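PDB 3ZH5: protein E from Haemophilus influenzae, which acts as a multifunctional adhesin, binding host epithelial cells and the host proteins vitronectin, laminin and plasminogen, which aids serum resistance and immune evasion. Local coordinates for residues Arg62-Arg68 / Phe87-Gly93. Numbering follows the deposited sequence.
Sequences RYARSVR and FYDEFWG
Ser66 OG grips the chain that turns away after Tyr88: it donates to Glu90 O (2.7 Å), in the carbonyl plane, and accepts from Gly93 N (2.7 Å). With chi1 67°, OG sits between its own backbone N and carbonyl carbon, where it reaches both partners; serine suits the place because one short, buried group serves as donor and acceptor. Arg68, its chain bent at chi3 (-78°), sends NE to a lone pair of Gly93 O at 3.0 Å, nearly within the guanidinium plane, while NH2 makes a weak bond to Trp92 O. Its length also lets NH1 form salt bridges with Asp28 and Asp45. The same Gly93 O lies 3.6 Å above the centre of the Tyr88 ring, and Gly93 has positive phi, easy for glycine. The aliphatic start of Arg65 packs over one face of Phe91, CB making a CH-pi contact 4.0 Å from the centroid. Arg65 N and Ser66 N both bond to Tyr88 O, a classic beta bulge, and Val67 CG2 lies beside Phe87 CD1 (3.8 Å) on the other face from Ser66 and Tyr88. Trp92 N hydrogen-bonds to Asn49 OD1, and its ring meets Tyr26 edge-to-face. In the antiparallel sheet, strand 64-74 lies between 79-88 and 41-50.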
ATOM      1  N   ARG A  62     -13.277 -11.091 -15.328  1.00 73.08           N
ATOM      2  CA  ARG A  62     -11.963 -10.959 -14.707  1.00 77.88           C
ATOM      3  C   ARG A  62     -12.022 -10.051 -13.483  1.00 75.53           C
ATOM      4  O   ARG A  62     -12.500  -8.921 -13.572  1.00 78.91           O
ATOM      5  CB  ARG A  62     -10.974 -10.376 -15.718  1.00 80.36           C
ATOM      6  CG  ARG A  62      -9.513 -10.593 -15.348  1.00 82.35           C
ATOM      7  CD  ARG A  62      -8.652 -10.569 -16.592  1.00 87.72           C
ATOM      8  NE  ARG A  62      -7.446 -11.384 -16.465  1.00 92.80           N
ATOM      9  CZ  ARG A  62      -6.731 -11.824 -17.501  1.00 98.21           C
ATOM     10  NH1 ARG A  62      -7.100 -11.530 -18.747  1.00 98.83           N
ATOM     11  NH2 ARG A  62      -5.641 -12.557 -17.299  1.00100.09           N
ATOM     12  N   TYR A  63     -11.521 -10.535 -12.346  1.00 65.99           N
ATOM     13  CA  TYR A  63     -11.552  -9.759 -11.112  1.00 63.61           C
ATOM     14  C   TYR A  63     -10.168  -9.638 -10.494  1.00 64.04           C
ATOM     15  O   TYR A  63      -9.328 -10.517 -10.665  1.00 64.33           O
ATOM     16  CB  TYR A  63     -12.481 -10.423 -10.111  1.00 64.11           C
ATOM     17  CG  TYR A  63     -12.133 -11.871  -9.856  1.00 66.84           C
ATOM     18  CD1 TYR A  63     -12.666 -12.882 -10.649  1.00 71.19           C
ATOM     19  CD2 TYR A  63     -11.273 -12.235  -8.822  1.00 70.85           C
ATOM     20  CE1 TYR A  63     -12.356 -14.218 -10.419  1.00 73.21           C
ATOM     21  CE2 TYR A  63     -10.960 -13.577  -8.578  1.00 68.02           C
ATOM     22  CZ  TYR A  63     -11.504 -14.555  -9.385  1.00 69.58           C
ATOM     23  OH  TYR A  63     -11.197 -15.877  -9.177  1.00 66.60           O
ATOM     24  N   ALA A  64      -9.943  -8.556  -9.754  1.00 58.75           N
ATOM     25  CA  ALA A  64      -8.652  -8.315  -9.134  1.00 56.22           C
ATOM     26  C   ALA A  64      -8.587  -9.059  -7.817  1.00 55.11           C
ATOM     27  O   ALA A  64      -9.607  -9.191  -7.147  1.00 55.58           O
ATOM     28  CB  ALA A  64      -8.457  -6.843  -8.891  1.00 64.76           C
ATOM     29  N   ARG A  65      -7.381  -9.497  -7.456  1.00 55.45           N
ATOM     30  CA  ARG A  65      -7.103 -10.117  -6.158  1.00 55.04           C
ATOM     31  C   ARG A  65      -6.269  -9.245  -5.225  1.00 50.59           C
ATOM     32  O   ARG A  65      -6.247  -9.469  -4.016  1.00 50.46           O
ATOM     33  CB  ARG A  65      -6.400 -11.465  -6.348  1.00 52.95           C
ATOM     34  CG  ARG A  65      -7.287 -12.490  -7.019  1.00 56.83           C
ATOM     35  CD  ARG A  65      -6.631 -13.847  -7.140  1.00 57.35           C
ATOM     36  NE  ARG A  65      -7.434 -14.706  -7.997  1.00 67.74           N
ATOM     37  CZ  ARG A  65      -7.611 -16.008  -7.810  1.00 77.70           C
ATOM     38  NH1 ARG A  65      -7.030 -16.634  -6.794  1.00 78.23           N
ATOM     39  NH2 ARG A  65      -8.372 -16.694  -8.652  1.00 84.05           N
ATOM     40  N   SER A  66      -5.565  -8.255  -5.759  1.00 34.12           N
ATOM     41  CA  SER A  66      -4.853  -7.329  -4.881  1.00 31.13           C
ATOM     42  C   SER A  66      -4.829  -5.926  -5.476  1.00 36.71           C
ATOM     43  O   SER A  66      -5.175  -5.720  -6.632  1.00 38.63           O
ATOM     44  CB  SER A  66      -3.421  -7.833  -4.601  1.00 41.21           C
ATOM     45  OG  SER A  66      -2.603  -7.810  -5.790  1.00 42.29           O
ATOM     46  N   VAL A  67      -4.456  -4.960  -4.648  1.00 31.33           N
ATOM     47  CA  VAL A  67      -4.325  -3.582  -5.065  1.00 33.24           C
ATOM     48  C   VAL A  67      -2.954  -3.111  -4.656  1.00 32.02           C
ATOM     49  O   VAL A  67      -2.492  -3.407  -3.574  1.00 30.98           O
ATOM     50  CB  VAL A  67      -5.353  -2.711  -4.346  1.00 35.14           C
ATOM     51  CG1 VAL A  67      -5.413  -1.340  -4.978  1.00 36.94           C
ATOM     52  CG2 VAL A  67      -6.704  -3.380  -4.417  1.00 48.19           C
ATOM     53  N   ARG A  68      -2.295  -2.359  -5.519  1.00 29.52           N
ATOM     54  CA  ARG A  68      -1.039  -1.745  -5.168  1.00 27.43           C
ATOM     55  C   ARG A  68      -1.243  -0.233  -5.195  1.00 27.59           C
ATOM     56  O   ARG A  68      -1.722   0.319  -6.185  1.00 33.78           O
ATOM     57  CB  ARG A  68      -0.001  -2.193  -6.203  1.00 35.42           C
ATOM     58  CG  ARG A  68       1.420  -1.720  -5.995  1.00 34.09           C
ATOM     59  CD  ARG A  68       2.355  -2.426  -6.978  1.00 36.76           C
ATOM     60  NE  ARG A  68       2.721  -3.811  -6.645  1.00 36.56           N
ATOM     61  CZ  ARG A  68       3.688  -4.144  -5.795  1.00 31.19           C
ATOM     62  NH1 ARG A  68       4.367  -3.201  -5.154  1.00 33.09           N
ATOM     63  NH2 ARG A  68       3.978  -5.407  -5.579  1.00 38.41           N
ATOM     64  N   PHE A  87      -4.894  -2.154  -9.919  1.00 30.84           N
ATOM     65  CA  PHE A  87      -5.458  -3.431  -9.505  1.00 36.89           C
ATOM     66  C   PHE A  87      -4.740  -4.557 -10.212  1.00 41.75           C
ATOM     67  O   PHE A  87      -4.358  -4.415 -11.351  1.00 44.71           O
ATOM     68  CB  PHE A  87      -6.943  -3.496  -9.834  1.00 39.65           C
ATOM     69  CG  PHE A  87      -7.747  -2.410  -9.194  1.00 40.24           C
ATOM     70  CD1 PHE A  87      -8.135  -2.510  -7.870  1.00 46.22           C
ATOM     71  CD2 PHE A  87      -8.133  -1.305  -9.920  1.00 43.97           C
ATOM     72  CE1 PHE A  87      -8.879  -1.521  -7.282  1.00 45.51           C
ATOM     73  CE2 PHE A  87      -8.877  -0.312  -9.329  1.00 46.16           C
ATOM     74  CZ  PHE A  87      -9.252  -0.422  -8.010  1.00 43.90           C
ATOM     75  N   TYR A  88      -4.567  -5.684  -9.537  1.00 33.65           N
ATOM     76  CA  TYR A  88      -3.902  -6.830 -10.141  1.00 41.36           C
ATOM     77  C   TYR A  88      -4.711  -8.084  -9.943  1.00 46.35           C
ATOM     78  O   TYR A  88      -5.466  -8.197  -8.978  1.00 44.76           O
ATOM     79  CB  TYR A  88      -2.516  -7.015  -9.538  1.00 45.41           C
ATOM     80  CG  TYR A  88      -1.559  -5.911  -9.926  1.00 47.32           C
ATOM     81  CD1 TYR A  88      -1.449  -4.759  -9.163  1.00 42.97           C
ATOM     82  CD2 TYR A  88      -0.768  -6.028 -11.056  1.00 51.70           C
ATOM     83  CE1 TYR A  88      -0.571  -3.757  -9.516  1.00 47.59           C
ATOM     84  CE2 TYR A  88       0.108  -5.016 -11.429  1.00 53.86           C
ATOM     85  CZ  TYR A  88       0.200  -3.885 -10.653  1.00 49.00           C
ATOM     86  OH  TYR A  88       1.074  -2.879 -11.004  1.00 46.03           O
ATOM     87  N   ASP A  89      -4.552  -9.038 -10.853  1.00 47.77           N
ATOM     88  CA  ASP A  89      -5.389 -10.226 -10.824  1.00 55.19           C
ATOM     89  C   ASP A  89      -4.729 -11.370 -10.061  1.00 52.31           C
ATOM     90  O   ASP A  89      -5.274 -12.471 -10.013  1.00 53.63           O
ATOM     91  CB  ASP A  89      -5.769 -10.663 -12.244  1.00 59.03           C
ATOM     92  CG  ASP A  89      -4.679 -11.474 -12.925  1.00 63.64           C
ATOM     93  OD1 ASP A  89      -3.497 -11.333 -12.540  1.00 64.08           O
ATOM     94  OD2 ASP A  89      -5.010 -12.248 -13.853  1.00 67.96           O
ATOM     95  N   GLU A  90      -3.555 -11.104  -9.486  1.00 52.88           N
ATOM     96  CA  GLU A  90      -2.906 -12.040  -8.557  1.00 59.18           C
ATOM     97  C   GLU A  90      -2.656 -11.325  -7.227  1.00 53.16           C
ATOM     98  O   GLU A  90      -2.675 -10.095  -7.179  1.00 49.77           O
ATOM     99  CB  GLU A  90      -1.579 -12.552  -9.136  1.00 60.56           C
ATOM    100  CG  GLU A  90      -1.728 -13.454 -10.341  1.00 68.61           C
ATOM    101  CD  GLU A  90      -0.523 -13.400 -11.262  1.00 75.89           C
ATOM    102  OE1 GLU A  90       0.588 -13.110 -10.775  1.00 78.43           O
ATOM    103  OE2 GLU A  90      -0.687 -13.637 -12.477  1.00 82.16           O
ATOM    104  N   PHE A  91      -2.439 -12.078  -6.146  1.00 47.21           N
ATOM    105  CA  PHE A  91      -2.137 -11.457  -4.853  1.00 42.11           C
ATOM    106  C   PHE A  91      -0.741 -10.831  -4.901  1.00 39.28           C
ATOM    107  O   PHE A  91       0.019 -11.076  -5.832  1.00 46.63           O
ATOM    108  CB  PHE A  91      -2.231 -12.493  -3.706  1.00 42.55           C
ATOM    109  CG  PHE A  91      -3.614 -13.026  -3.483  1.00 41.95           C
ATOM    110  CD1 PHE A  91      -4.621 -12.203  -3.016  1.00 45.29           C
ATOM    111  CD2 PHE A  91      -3.907 -14.350  -3.739  1.00 45.65           C
ATOM    112  CE1 PHE A  91      -5.887 -12.684  -2.821  1.00 47.25           C
ATOM    113  CE2 PHE A  91      -5.173 -14.837  -3.536  1.00 54.81           C
ATOM    114  CZ  PHE A  91      -6.165 -13.999  -3.086  1.00 52.27           C
ATOM    115  N   TRP A  92      -0.422  -9.999  -3.916  1.00 37.95           N
ATOM    116  CA  TRP A  92       0.899  -9.369  -3.805  1.00 35.41           C
ATOM    117  C   TRP A  92       1.167  -8.310  -4.898  1.00 36.53           C
ATOM    118  O   TRP A  92       2.312  -7.968  -5.187  1.00 35.42           O
ATOM    119  CB  TRP A  92       2.012 -10.433  -3.788  1.00 36.31           C
ATOM    120  CG  TRP A  92       1.808 -11.510  -2.714  1.00 43.98           C
ATOM    121  CD1 TRP A  92       1.614 -12.835  -2.920  1.00 41.41           C
ATOM    122  CD2 TRP A  92       1.777 -11.314  -1.294  1.00 39.11           C
ATOM    123  NE1 TRP A  92       1.471 -13.495  -1.709  1.00 42.53           N
ATOM    124  CE2 TRP A  92       1.562 -12.576  -0.698  1.00 43.38           C
ATOM    125  CE3 TRP A  92       1.915 -10.190  -0.467  1.00 39.99           C
ATOM    126  CZ2 TRP A  92       1.467 -12.754   0.700  1.00 43.74           C
ATOM    127  CZ3 TRP A  92       1.828 -10.367   0.927  1.00 44.55           C
ATOM    128  CH2 TRP A  92       1.595 -11.644   1.491  1.00 39.89           C
ATOM    129  N   GLY A  93       0.094  -7.751  -5.449  1.00 31.33           N
ATOM    130  CA  GLY A  93       0.202  -6.671  -6.399  1.00 30.29           C
ATOM    131  C   GLY A  93       0.999  -7.054  -7.651  1.00 48.07           C
ATOM    132  O   GLY A  93       1.865  -6.300  -8.070  1.00 48.72           O
TER